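Local coordinates for protein farnesyl pyrophosphate synthetase (Staphylococcus aureus, PDB 5H9D) that probably builds heptaprenyl diphosphate by magnesium-dependent chain elongation of shorter prenyl diphosphates, at residues 165-178 with 194-207. Residues are numbered along the deposited sequence; the frame is centred on the assembly and turned at random.
Sequences INRKTALLIQISTE and LKMIGHYIGMSFQI
Gln206 meets helix 165-178 along its whole side chain. Its CB faces the CB atoms of Ile165 and Thr169, and its CG lies 3.5 Å from Ile165 CG2. A bend at the next bond (chi2 55°) swings the amide across Thr169, where OE1 accepts a hydrogen bond from Thr169 OG1 at 2.6 Å. The C=O...donor angle of 136°, in the carbonyl plane, puts the hydroxyl on a lone pair. The Lys168 side chain crosses that of Gln206 at about a right angle, with Lys168 CE 3.3 Å from Gln206 OE1, while NE2 turns to Asp210 in a weak hydrogen bond. The methyl of Thr169 meets the edge of the Phe205 ring.

Beside this polar pair, Ile165 CG1 packs on Met203 CE at 3.7 Å, and Met203 SD reaches Ala170 CB. The backbones come closest at Ala170 CA and Gly202 CA, 3.9 Å apart; one turn back, Thr177 OG1 lies against Gly198 CA. That hydroxyl is also 2.8 Å from Leu194 O, which competes with Ile173 O and Gln174 O for its one proton. His199 presents its ring edge to Asn166 OD1 and Gln174 OE1, the Asn166 amide being steeply inclined to the ring. At the far end Lys195 curls back to Glu178, NZ to OE1 3.4 Å, a weakly bonded salt bridge.

An axis separation of 7.2 Å and an angle of 150° between helix directions define a close, nearly antiparallel pair. It joins successive long helices, 158-183 and 188-215, in the buried interior of the mainly helical prenyl synthase fold.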
ATOM      1  N   ILE A 165     -11.861  -3.225   8.997  1.00 58.51           N
ATOM      2  CA  ILE A 165     -11.951  -3.757   7.642  1.00 58.03           C
ATOM      3  C   ILE A 165     -12.294  -2.641   6.672  1.00 58.20           C
ATOM      4  O   ILE A 165     -12.259  -2.803   5.454  1.00 55.95           O
ATOM      5  CB  ILE A 165     -12.964  -4.924   7.521  1.00 56.75           C
ATOM      6  CG1 ILE A 165     -14.365  -4.448   7.813  1.00 53.54           C
ATOM      7  CG2 ILE A 165     -12.555  -6.056   8.457  1.00 57.30           C
ATOM      8  CD1 ILE A 165     -15.355  -5.486   7.525  1.00 53.70           C
ATOM      9  N   ASN A 166     -12.611  -1.489   7.238  1.00 60.12           N
ATOM     10  CA  ASN A 166     -12.901  -0.325   6.437  1.00 61.95           C
ATOM     11  C   ASN A 166     -11.579   0.243   5.891  1.00 63.65           C
ATOM     12  O   ASN A 166     -11.447   0.503   4.688  1.00 62.68           O
ATOM     13  CB  ASN A 166     -13.589   0.728   7.276  1.00 61.97           C
ATOM     14  CG  ASN A 166     -13.754   2.018   6.522  1.00 63.97           C
ATOM     15  OD1 ASN A 166     -14.422   2.056   5.476  1.00 61.62           O
ATOM     16  ND2 ASN A 166     -13.129   3.088   7.027  1.00 64.12           N
ATOM     17  N   ARG A 167     -10.600   0.444   6.776  1.00 66.12           N
ATOM     18  CA  ARG A 167      -9.295   0.964   6.365  1.00 67.40           C
ATOM     19  C   ARG A 167      -8.544  -0.102   5.556  1.00 67.80           C
ATOM     20  O   ARG A 167      -8.015   0.163   4.466  1.00 68.65           O
ATOM     21  CB  ARG A 167      -8.446   1.331   7.577  1.00 69.83           C
ATOM     22  CG  ARG A 167      -9.027   2.370   8.507  1.00 73.98           C
ATOM     23  CD  ARG A 167      -8.331   2.279   9.867  1.00 76.58           C
ATOM     24  NE  ARG A 167      -9.144   2.872  10.920  1.00 82.00           N
ATOM     25  CZ  ARG A 167      -9.193   4.175  11.201  1.00 83.98           C
ATOM     26  NH1 ARG A 167      -8.450   5.047  10.514  1.00 82.64           N
ATOM     27  NH2 ARG A 167     -10.025   4.608  12.150  1.00 84.39           N
ATOM     28  N   LYS A 168      -8.501  -1.308   6.105  1.00 66.90           N
ATOM     29  CA  LYS A 168      -7.821  -2.437   5.486  1.00 66.86           C
ATOM     30  C   LYS A 168      -8.283  -2.847   4.078  1.00 66.52           C
ATOM     31  O   LYS A 168      -7.439  -3.177   3.243  1.00 68.11           O
ATOM     32  CB  LYS A 168      -7.916  -3.636   6.446  1.00 69.76           C
ATOM     33  CG  LYS A 168      -7.626  -5.038   5.889  1.00 70.71           C
ATOM     34  CD  LYS A 168      -7.889  -6.083   6.998  1.00 73.73           C
ATOM     35  CE  LYS A 168      -8.163  -7.509   6.492  1.00 75.13           C
ATOM     36  NZ  LYS A 168      -6.962  -8.267   5.988  1.00 76.16           N
ATOM     37  N   THR A 169      -9.583  -2.800   3.785  1.00 63.78           N
ATOM     38  CA  THR A 169     -10.062  -3.263   2.482  1.00 61.88           C
ATOM     39  C   THR A 169     -11.085  -2.417   1.740  1.00 62.18           C
ATOM     40  O   THR A 169     -10.963  -2.193   0.536  1.00 64.56           O
ATOM     41  CB  THR A 169     -10.664  -4.675   2.619  1.00 60.73           C
ATOM     42  OG1 THR A 169      -9.701  -5.534   3.225  1.00 63.59           O
ATOM     43  CG2 THR A 169     -11.040  -5.244   1.286  1.00 58.81           C
ATOM     44  N   ALA A 170     -12.119  -1.986   2.444  1.00 61.72           N
ATOM     45  CA  ALA A 170     -13.189  -1.190   1.853  1.00 61.26           C
ATOM     46  C   ALA A 170     -12.719   0.133   1.222  1.00 61.20           C
ATOM     47  O   ALA A 170     -13.161   0.524   0.132  1.00 59.79           O
ATOM     48  CB  ALA A 170     -14.255  -0.921   2.917  1.00 60.19           C
ATOM     49  N   LEU A 171     -11.803   0.793   1.921  1.00 61.51           N
ATOM     50  CA  LEU A 171     -11.251   2.081   1.520  1.00 61.61           C
ATOM     51  C   LEU A 171     -10.676   2.171   0.123  1.00 61.23           C
ATOM     52  O   LEU A 171     -10.790   3.199  -0.514  1.00 63.09           O
ATOM     53  CB  LEU A 171     -10.193   2.484   2.530  1.00 61.23           C
ATOM     54  CG  LEU A 171     -10.106   3.952   2.873  1.00 61.02           C
ATOM     55  CD1 LEU A 171     -11.499   4.531   2.918  1.00 59.51           C
ATOM     56  CD2 LEU A 171      -9.375   4.099   4.222  1.00 58.14           C
ATOM     57  N   LEU A 172     -10.056   1.107  -0.365  1.00 61.47           N
ATOM     58  CA  LEU A 172      -9.487   1.145  -1.706  1.00 59.98           C
ATOM     59  C   LEU A 172     -10.516   0.747  -2.766  1.00 58.78           C
ATOM     60  O   LEU A 172     -10.295   0.942  -3.957  1.00 59.52           O
ATOM     61  CB  LEU A 172      -8.250   0.236  -1.793  1.00 62.63           C
ATOM     62  CG  LEU A 172      -7.145   0.658  -2.780  1.00 64.35           C
ATOM     63  CD1 LEU A 172      -6.535   2.006  -2.353  1.00 64.11           C
ATOM     64  CD2 LEU A 172      -6.072  -0.403  -2.809  1.00 64.65           C
ATOM     65  N   ILE A 173     -11.634   0.167  -2.340  1.00 57.61           N
ATOM     66  CA  ILE A 173     -12.683  -0.212  -3.281  1.00 55.03           C
ATOM     67  C   ILE A 173     -13.504   1.068  -3.453  1.00 55.63           C
ATOM     68  O   ILE A 173     -14.004   1.393  -4.529  1.00 54.41           O
ATOM     69  CB  ILE A 173     -13.548  -1.319  -2.713  1.00 53.34           C
ATOM     70  CG1 ILE A 173     -12.669  -2.504  -2.290  1.00 55.66           C
ATOM     71  CG2 ILE A 173     -14.522  -1.773  -3.743  1.00 47.71           C
ATOM     72  CD1 ILE A 173     -12.049  -3.282  -3.451  1.00 53.98           C
ATOM     73  N   GLN A 174     -13.594   1.804  -2.357  1.00 55.96           N
ATOM     74  CA  GLN A 174     -14.286   3.075  -2.307  1.00 56.40           C
ATOM     75  C   GLN A 174     -13.584   4.072  -3.232  1.00 56.18           C
ATOM     76  O   GLN A 174     -14.235   4.802  -3.983  1.00 53.43           O
ATOM     77  CB  GLN A 174     -14.228   3.573  -0.890  1.00 58.81           C
ATOM     78  CG  GLN A 174     -15.127   4.703  -0.570  1.00 58.97           C
ATOM     79  CD  GLN A 174     -14.943   5.084   0.847  1.00 57.09           C
ATOM     80  OE1 GLN A 174     -14.899   4.228   1.727  1.00 56.21           O
ATOM     81  NE2 GLN A 174     -14.818   6.368   1.090  1.00 58.94           N
ATOM     82  N   ILE A 175     -12.252   4.110  -3.153  1.00 56.98           N
ATOM     83  CA  ILE A 175     -11.443   4.986  -4.029  1.00 57.56           C
ATOM     84  C   ILE A 175     -11.574   4.561  -5.502  1.00 57.80           C
ATOM     85  O   ILE A 175     -11.594   5.404  -6.397  1.00 58.33           O
ATOM     86  CB  ILE A 175      -9.970   4.928  -3.633  1.00 55.38           C
ATOM     87  CG1 ILE A 175      -9.806   5.636  -2.304  1.00 56.08           C
ATOM     88  CG2 ILE A 175      -9.083   5.507  -4.713  1.00 52.20           C
ATOM     89  CD1 ILE A 175      -8.505   5.300  -1.647  1.00 60.17           C
ATOM     90  N   SER A 176     -11.680   3.259  -5.744  1.00 56.94           N
ATOM     91  CA  SER A 176     -11.804   2.762  -7.106  1.00 58.65           C
ATOM     92  C   SER A 176     -13.115   3.208  -7.736  1.00 60.06           C
ATOM     93  O   SER A 176     -13.176   3.497  -8.932  1.00 61.60           O
ATOM     94  CB  SER A 176     -11.741   1.236  -7.145  1.00 56.40           C
ATOM     95  OG  SER A 176     -10.618   0.763  -6.441  1.00 56.01           O
ATOM     96  N   THR A 177     -14.181   3.238  -6.952  1.00 59.74           N
ATOM     97  CA  THR A 177     -15.452   3.650  -7.523  1.00 59.32           C
ATOM     98  C   THR A 177     -15.599   5.171  -7.585  1.00 60.69           C
ATOM     99  O   THR A 177     -16.180   5.683  -8.544  1.00 60.59           O
ATOM    100  CB  THR A 177     -16.623   3.062  -6.751  1.00 56.59           C
ATOM    101  OG1 THR A 177     -16.382   3.225  -5.350  1.00 58.16           O
ATOM    102  CG2 THR A 177     -16.803   1.602  -7.093  1.00 54.16           C
ATOM    103  N   GLU A 178     -15.051   5.878  -6.592  1.00 61.60           N
ATOM    104  CA  GLU A 178     -15.136   7.345  -6.514  1.00 64.07           C
ATOM    105  C   GLU A 178     -14.344   8.051  -7.610  1.00 63.75           C
ATOM    106  O   GLU A 178     -14.900   8.858  -8.385  1.00 63.81           O
ATOM    107  CB  GLU A 178     -14.621   7.837  -5.169  1.00 67.54           C
ATOM    108  CG  GLU A 178     -15.177   9.182  -4.748  1.00 71.71           C
ATOM    109  CD  GLU A 178     -14.620   9.652  -3.409  1.00 76.86           C
ATOM    110  OE1 GLU A 178     -14.432   8.809  -2.483  1.00 77.76           O
ATOM    111  OE2 GLU A 178     -14.378  10.877  -3.278  1.00 80.39           O
ATOM    112  N   LEU A 194     -21.473   6.461  -6.171  1.00 63.31           N
ATOM    113  CA  LEU A 194     -20.488   5.420  -6.405  1.00 62.04           C
ATOM    114  C   LEU A 194     -19.477   5.317  -5.266  1.00 61.34           C
ATOM    115  O   LEU A 194     -18.982   4.229  -4.968  1.00 60.97           O
ATOM    116  CB  LEU A 194     -19.835   5.640  -7.765  1.00 61.30           C
ATOM    117  CG  LEU A 194     -20.872   5.341  -8.864  1.00 59.83           C
ATOM    118  CD1 LEU A 194     -20.429   5.916 -10.203  1.00 59.60           C
ATOM    119  CD2 LEU A 194     -21.084   3.851  -8.958  1.00 58.39           C
ATOM    120  N   LYS A 195     -19.183   6.430  -4.602  1.00 60.34           N
ATOM    121  CA  LYS A 195     -18.288   6.345  -3.459  1.00 59.85           C
ATOM    122  C   LYS A 195     -18.952   5.386  -2.444  1.00 58.19           C
ATOM    123  O   LYS A 195     -18.317   4.450  -1.963  1.00 58.28           O
ATOM    124  CB  LYS A 195     -18.073   7.720  -2.824  1.00 62.60           C
ATOM    125  CG  LYS A 195     -17.074   7.717  -1.637  1.00 64.12           C
ATOM    126  CD  LYS A 195     -17.576   8.569  -0.442  1.00 67.06           C
ATOM    127  CE  LYS A 195     -17.490  10.085  -0.672  1.00 70.19           C
ATOM    128  NZ  LYS A 195     -16.163  10.700  -0.268  1.00 71.64           N
ATOM    129  N   MET A 196     -20.230   5.614  -2.138  1.00 56.42           N
ATOM    130  CA  MET A 196     -20.970   4.756  -1.202  1.00 56.35           C
ATOM    131  C   MET A 196     -21.179   3.304  -1.683  1.00 56.25           C
ATOM    132  O   MET A 196     -21.033   2.369  -0.881  1.00 56.40           O
ATOM    133  CB  MET A 196     -22.335   5.377  -0.832  1.00 53.83           C
ATOM    134  CG  MET A 196     -22.206   6.656  -0.023  1.00 53.99           C
ATOM    135  SD  MET A 196     -23.757   7.320   0.476  0.25 51.52           S
ATOM    136  CE  MET A 196     -23.830   6.604   2.018  1.00 52.69           C
ATOM    137  N   ILE A 197     -21.517   3.112  -2.967  1.00 54.82           N
ATOM    138  CA  ILE A 197     -21.711   1.764  -3.512  1.00 53.52           C
ATOM    139  C   ILE A 197     -20.422   0.955  -3.310  1.00 53.27           C
ATOM    140  O   ILE A 197     -20.438  -0.173  -2.784  1.00 51.58           O
ATOM    141  CB  ILE A 197     -21.994   1.781  -5.020  1.00 53.42           C
ATOM    142  CG1 ILE A 197     -23.371   2.388  -5.291  1.00 52.25           C
ATOM    143  CG2 ILE A 197     -21.896   0.361  -5.575  1.00 54.13           C
ATOM    144  CD1 ILE A 197     -23.720   2.477  -6.730  1.00 48.83           C
ATOM    145  N   GLY A 198     -19.312   1.554  -3.739  1.00 50.28           N
ATOM    146  CA  GLY A 198     -18.022   0.912  -3.597  1.00 49.11           C
ATOM    147  C   GLY A 198     -17.657   0.609  -2.153  1.00 49.38           C
ATOM    148  O   GLY A 198     -17.152  -0.465  -1.844  1.00 47.59           O
ATOM    149  N   HIS A 199     -17.897   1.560  -1.257  1.00 49.36           N
ATOM    150  CA  HIS A 199     -17.585   1.326   0.136  1.00 49.97           C
ATOM    151  C   HIS A 199     -18.356   0.138   0.701  1.00 49.80           C
ATOM    152  O   HIS A 199     -17.771  -0.662   1.425  1.00 48.06           O
ATOM    153  CB  HIS A 199     -17.845   2.587   0.960  1.00 51.68           C
ATOM    154  CG  HIS A 199     -17.889   2.345   2.435  1.00 49.93           C
ATOM    155  ND1 HIS A 199     -19.020   1.904   3.081  1.00 53.20           N
ATOM    156  CD2 HIS A 199     -16.929   2.418   3.378  1.00 51.13           C
ATOM    157  CE1 HIS A 199     -18.755   1.713   4.358  1.00 50.83           C
ATOM    158  NE2 HIS A 199     -17.490   2.019   4.562  1.00 49.24           N
ATOM    159  N   TYR A 200     -19.649   0.018   0.377  1.00 51.56           N
ATOM    160  CA  TYR A 200     -20.465  -1.125   0.862  1.00 53.60           C
ATOM    161  C   TYR A 200     -20.003  -2.469   0.264  1.00 53.11           C
ATOM    162  O   TYR A 200     -20.017  -3.487   0.951  1.00 53.29           O
ATOM    163  CB  TYR A 200     -21.980  -0.962   0.556  1.00 53.47           C
ATOM    164  CG  TYR A 200     -22.682   0.201   1.238  1.00 55.52           C
ATOM    165  CD1 TYR A 200     -22.298   0.628   2.508  1.00 56.33           C
ATOM    166  CD2 TYR A 200     -23.755   0.844   0.627  1.00 56.64           C
ATOM    167  CE1 TYR A 200     -22.960   1.656   3.151  1.00 56.48           C
ATOM    168  CE2 TYR A 200     -24.431   1.869   1.261  1.00 58.20           C
ATOM    169  CZ  TYR A 200     -24.029   2.272   2.532  1.00 59.25           C
ATOM    170  OH  TYR A 200     -24.719   3.262   3.201  1.00 58.39           O
ATOM    171  N   ILE A 201     -19.613  -2.474  -1.011  1.00 51.73           N
ATOM    172  CA  ILE A 201     -19.142  -3.697  -1.636  1.00 50.33           C
ATOM    173  C   ILE A 201     -17.878  -4.136  -0.924  1.00 51.27           C
ATOM    174  O   ILE A 201     -17.717  -5.308  -0.624  1.00 50.26           O
ATOM    175  CB  ILE A 201     -18.854  -3.477  -3.134  1.00 51.95           C
ATOM    176  CG1 ILE A 201     -20.132  -3.765  -3.925  1.00 48.31           C
ATOM    177  CG2 ILE A 201     -17.624  -4.341  -3.602  1.00 50.38           C
ATOM    178  CD1 ILE A 201     -20.413  -2.738  -4.961  1.00 46.47           C
ATOM    179  N   GLY A 202     -16.995  -3.173  -0.645  1.00 51.87           N
ATOM    180  CA  GLY A 202     -15.749  -3.444   0.051  1.00 52.10           C
ATOM    181  C   GLY A 202     -15.927  -4.019   1.446  1.00 53.66           C
ATOM    182  O   GLY A 202     -15.164  -4.889   1.846  1.00 55.52           O
ATOM    183  N   MET A 203     -16.908  -3.533   2.202  1.00 54.06           N
ATOM    184  CA  MET A 203     -17.163  -4.054   3.549  1.00 54.91           C
ATOM    185  C   MET A 203     -17.648  -5.494   3.432  1.00 55.64           C
ATOM    186  O   MET A 203     -17.168  -6.390   4.138  1.00 57.29           O
ATOM    187  CB  MET A 203     -18.223  -3.206   4.276  1.00 54.02           C
ATOM    188  CG  MET A 203     -17.793  -1.750   4.539  1.00 52.04           C
ATOM    189  SD  MET A 203     -16.508  -1.597   5.775  1.00 55.13           S
ATOM    190  CE  MET A 203     -17.302  -2.346   7.210  1.00 47.72           C
ATOM    191  N   SER A 204     -18.590  -5.719   2.526  1.00 54.51           N
ATOM    192  CA  SER A 204     -19.106  -7.058   2.302  1.00 55.80           C
ATOM    193  C   SER A 204     -17.991  -8.009   1.849  1.00 56.64           C
ATOM    194  O   SER A 204     -17.904  -9.162   2.287  1.00 56.30           O
ATOM    195  CB  SER A 204     -20.178  -7.020   1.237  1.00 57.52           C
ATOM    196  OG  SER A 204     -20.248  -8.279   0.597  1.00 62.94           O
ATOM    197  N   PHE A 205     -17.151  -7.496   0.954  1.00 56.20           N
ATOM    198  CA  PHE A 205     -16.033  -8.212   0.391  1.00 54.51           C
ATOM    199  C   PHE A 205     -15.234  -8.883   1.501  1.00 55.55           C
ATOM    200  O   PHE A 205     -15.138 -10.114   1.559  1.00 55.96           O
ATOM    201  CB  PHE A 205     -15.156  -7.209  -0.367  1.00 55.01           C
ATOM    202  CG  PHE A 205     -14.030  -7.844  -1.167  1.00 57.60           C
ATOM    203  CD1 PHE A 205     -14.291  -8.810  -2.128  1.00 57.98           C
ATOM    204  CD2 PHE A 205     -12.716  -7.432  -0.993  1.00 56.68           C
ATOM    205  CE1 PHE A 205     -13.260  -9.345  -2.897  1.00 57.17           C
ATOM    206  CE2 PHE A 205     -11.694  -7.958  -1.759  1.00 57.09           C
ATOM    207  CZ  PHE A 205     -11.963  -8.908  -2.707  1.00 56.44           C
ATOM    208  N   GLN A 206     -14.662  -8.056   2.378  1.00 55.10           N
ATOM    209  CA  GLN A 206     -13.845  -8.509   3.499  1.00 53.49           C
ATOM    210  C   GLN A 206     -14.580  -9.432   4.467  1.00 52.85           C
ATOM    211  O   GLN A 206     -14.012 -10.410   4.946  1.00 49.72           O
ATOM    212  CB  GLN A 206     -13.291  -7.295   4.278  1.00 53.98           C
ATOM    213  CG  GLN A 206     -12.252  -7.655   5.357  1.00 51.49           C
ATOM    214  CD  GLN A 206     -11.069  -8.462   4.773  1.00 51.83           C
ATOM    215  OE1 GLN A 206     -10.298  -7.949   3.952  1.00 45.97           O
ATOM    216  NE2 GLN A 206     -10.944  -9.737   5.192  1.00 49.72           N
ATOM    217  N   ILE A 207     -15.834  -9.122   4.766  1.00 53.44           N
ATOM    218  CA  ILE A 207     -16.553  -9.973   5.686  1.00 55.83           C
ATOM    219  C   ILE A 207     -16.610 -11.378   5.101  1.00 58.24           C
ATOM    220  O   ILE A 207     -16.506 -12.372   5.816  1.00 57.75           O
ATOM    221  CB  ILE A 207     -17.961  -9.440   5.976  1.00 53.97           C
ATOM    222  CG1 ILE A 207     -17.857  -8.121   6.746  1.00 53.64           C
ATOM    223  CG2 ILE A 207     -18.729 -10.464   6.779  1.00 51.61           C
ATOM    224  CD1 ILE A 207     -19.161  -7.484   7.123  1.00 52.19           C
TER